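Local coordinates for serine-threonine phosphatase 2C (Toxoplasma gondii, PDB 2I44), which probably removes phosphate from serine and threonine residues of proteins as a metal-dependent PP2C-family phosphatase, and binds calcium ions here, at residues Pro44-Gly49 with Gln78-Pro83. Sequence-based numbering, arbitrary orientation.
Sequences PQLVPG and QLISSP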
ATOM      1  N   PRO A  44      13.495  -8.361   0.650  1.00 24.31           N
ATOM      2  CA  PRO A  44      14.295  -8.511   1.872  1.00 25.84           C
ATOM      3  C   PRO A  44      15.621  -7.747   1.931  1.00 25.15           C
ATOM      4  O   PRO A  44      15.995  -7.225   2.983  1.00 25.21           O
ATOM      5  CB  PRO A  44      14.469 -10.025   1.985  1.00 27.00           C
ATOM      6  CG  PRO A  44      14.470 -10.464   0.567  1.00 26.19           C
ATOM      7  CD  PRO A  44      13.347  -9.656  -0.036  1.00 24.88           C
ATOM      8  N   GLN A  45      16.339  -7.693   0.815  1.00 26.00           N
ATOM      9  CA  GLN A  45      17.603  -6.957   0.769  1.00 27.17           C
ATOM     10  C   GLN A  45      17.525  -5.975  -0.393  1.00 25.58           C
ATOM     11  O   GLN A  45      17.823  -6.310  -1.537  1.00 25.20           O
ATOM     12  CB  GLN A  45      18.792  -7.908   0.586  1.00 27.39           C
ATOM     13  CG  GLN A  45      20.101  -7.185   0.298  1.00 31.52           C
ATOM     14  CD  GLN A  45      21.295  -8.120   0.209  1.00 32.82           C
ATOM     15  OE1 GLN A  45      21.831  -8.562   1.227  1.00 35.04           O
ATOM     16  NE2 GLN A  45      21.714  -8.430  -1.012  1.00 32.28           N
ATOM     17  N   LEU A  46      17.119  -4.751  -0.082  1.00 25.04           N
ATOM     18  CA  LEU A  46      16.951  -3.713  -1.092  1.00 24.58           C
ATOM     19  C   LEU A  46      18.261  -3.090  -1.578  1.00 24.63           C
ATOM     20  O   LEU A  46      18.376  -2.710  -2.746  1.00 24.37           O
ATOM     21  CB  LEU A  46      16.020  -2.627  -0.544  1.00 23.01           C
ATOM     22  CG  LEU A  46      15.522  -1.570  -1.525  1.00 22.70           C
ATOM     23  CD1 LEU A  46      14.730  -2.226  -2.647  1.00 22.79           C
ATOM     24  CD2 LEU A  46      14.661  -0.569  -0.771  1.00 22.45           C
ATOM     25  N   VAL A  47      19.244  -2.990  -0.689  1.00 24.01           N
ATOM     26  CA  VAL A  47      20.532  -2.405  -1.047  1.00 23.92           C
ATOM     27  C   VAL A  47      21.666  -3.422  -0.943  1.00 24.13           C
ATOM     28  O   VAL A  47      22.055  -3.814   0.155  1.00 23.64           O
ATOM     29  CB  VAL A  47      20.861  -1.196  -0.140  1.00 23.59           C
ATOM     30  CG1 VAL A  47      22.188  -0.565  -0.565  1.00 22.68           C
ATOM     31  CG2 VAL A  47      19.728  -0.171  -0.206  1.00 22.54           C
ATOM     32  N   PRO A  48      22.212  -3.861  -2.093  1.00 25.24           N
ATOM     33  CA  PRO A  48      23.306  -4.837  -2.098  1.00 25.47           C
ATOM     34  C   PRO A  48      24.458  -4.432  -1.183  1.00 24.84           C
ATOM     35  O   PRO A  48      24.896  -3.279  -1.192  1.00 23.58           O
ATOM     36  CB  PRO A  48      23.724  -4.879  -3.565  1.00 25.66           C
ATOM     37  CG  PRO A  48      22.435  -4.642  -4.277  1.00 25.39           C
ATOM     38  CD  PRO A  48      21.823  -3.513  -3.473  1.00 24.74           C
ATOM     39  N   GLY A  49      24.932  -5.391  -0.394  1.00 24.74           N
ATOM     40  CA  GLY A  49      26.029  -5.133   0.519  1.00 26.94           C
ATOM     41  C   GLY A  49      25.570  -4.700   1.899  1.00 27.52           C
ATOM     42  O   GLY A  49      26.379  -4.633   2.824  1.00 27.12           O
ATOM     43  N   GLN A  78      11.555   0.752 -10.371  1.00 21.04           N
ATOM     44  CA  GLN A  78      11.408   2.197 -10.487  1.00 22.65           C
ATOM     45  C   GLN A  78      12.032   2.915  -9.292  1.00 25.32           C
ATOM     46  O   GLN A  78      12.638   3.978  -9.439  1.00 26.39           O
ATOM     47  CB  GLN A  78       9.928   2.580 -10.595  1.00 21.41           C
ATOM     48  CG  GLN A  78       9.292   2.295 -11.949  1.00 20.81           C
ATOM     49  CD  GLN A  78       9.902   3.121 -13.078  1.00 21.25           C
ATOM     50  OE1 GLN A  78      10.614   4.096 -12.838  1.00 21.92           O
ATOM     51  NE2 GLN A  78       9.608   2.740 -14.315  1.00 21.50           N
ATOM     52  N   LEU A  79      11.882   2.334  -8.106  1.00 25.05           N
ATOM     53  CA  LEU A  79      12.433   2.937  -6.899  1.00 25.80           C
ATOM     54  C   LEU A  79      13.942   3.116  -6.993  1.00 26.06           C
ATOM     55  O   LEU A  79      14.452   4.225  -6.846  1.00 28.06           O
ATOM     56  CB  LEU A  79      12.109   2.079  -5.670  1.00 25.52           C
ATOM     57  CG  LEU A  79      12.811   2.490  -4.372  1.00 26.49           C
ATOM     58  CD1 LEU A  79      12.347   3.881  -3.958  1.00 27.83           C
ATOM     59  CD2 LEU A  79      12.500   1.486  -3.275  1.00 28.61           C
ATOM     60  N   ILE A  80      14.653   2.025  -7.251  1.00 25.87           N
ATOM     61  CA  ILE A  80      16.100   2.086  -7.317  1.00 27.68           C
ATOM     62  C   ILE A  80      16.670   2.772  -8.563  1.00 28.07           C
ATOM     63  O   ILE A  80      17.863   3.054  -8.616  1.00 28.95           O
ATOM     64  CB  ILE A  80      16.717   0.674  -7.153  1.00 28.19           C
ATOM     65  CG1 ILE A  80      16.326  -0.220  -8.322  1.00 28.13           C
ATOM     66  CG2 ILE A  80      16.235   0.053  -5.840  1.00 26.74           C
ATOM     67  CD1 ILE A  80      16.828  -1.646  -8.176  1.00 28.30           C
ATOM     68  N   SER A  81      15.830   3.043  -9.557  1.00 27.41           N
ATOM     69  CA  SER A  81      16.288   3.728 -10.761  1.00 28.48           C
ATOM     70  C   SER A  81      16.214   5.225 -10.506  1.00 29.55           C
ATOM     71  O   SER A  81      16.656   6.034 -11.317  1.00 28.64           O
ATOM     72  CB  SER A  81      15.401   3.378 -11.956  1.00 30.70           C
ATOM     73  OG  SER A  81      15.481   1.998 -12.262  1.00 32.59           O
ATOM     74  N   SER A  82      15.643   5.586  -9.362  1.00 31.47           N
ATOM     75  CA  SER A  82      15.491   6.984  -8.984  1.00 32.39           C
ATOM     76  C   SER A  82      16.812   7.684  -8.672  1.00 33.95           C
ATOM     77  O   SER A  82      17.601   7.210  -7.855  1.00 33.66           O
ATOM     78  CB  SER A  82      14.587   7.091  -7.763  1.00 32.49           C
ATOM     79  OG  SER A  82      14.653   8.380  -7.181  1.00 33.91           O
ATOM     80  N   PRO A  83      17.071   8.827  -9.329  1.00 34.40           N
ATOM     81  CA  PRO A  83      18.318   9.545  -9.061  1.00 33.33           C
ATOM     82  C   PRO A  83      18.361   9.848  -7.569  1.00 32.51           C
ATOM     83  O   PRO A  83      19.427   9.933  -6.965  1.00 30.93           O
ATOM     84  CB  PRO A  83      18.173  10.802  -9.910  1.00 34.46           C
ATOM     85  CG  PRO A  83      17.404  10.292 -11.104  1.00 36.28           C
ATOM     86  CD  PRO A  83      16.327   9.452 -10.437  1.00 35.42           C
TER
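L46, in the irregular loop joining strands 38-43 and 53-62, faces L79 and I80 at the C-terminal end of helix 66-80, and the CA atoms of L46 and I80 are 8.6 Å apart. This is one edge of the PP2C beta-sandwich, where a beta hairpin loop meets the helical layer that packs on its sheet, away from the calcium sites. Within the loop, L46 makes backbone hydrogen bonds with C53, on the partner strand of the hairpin. After the last turn of helix 66-80, S82 N bonds to L79 O at 3.1 Å, and S82 sits as N-cap of helix 83-92, its OG accepting from W85 N and also bonded to D115 of helix 98-130.

The contact is made by side chains alone, all apolar, and is small, about 104 Å² in all; L46 supplies the whole of the loop's share, the two methyls at the end of its side chain dividing between two consecutive helix residues. L79 and I80 both send their CB toward the loop, and L79 reaches out with CG anti to its own backbone nitrogen (chi1 171°), meeting L46 roughly at a right angle. W85 of helix 83-92 touches all three side chains, while F55 and V144 from the sheet pack against both L46 and L79, so the two leucines are buried in a shared core of helix and sheet residues; I80 stays partly exposed. CD1 of L46 lies 4.2 Å from CG2 of I80, and its CD2 meets CD2 of L79 at 3.9 Å, methyl against methyl.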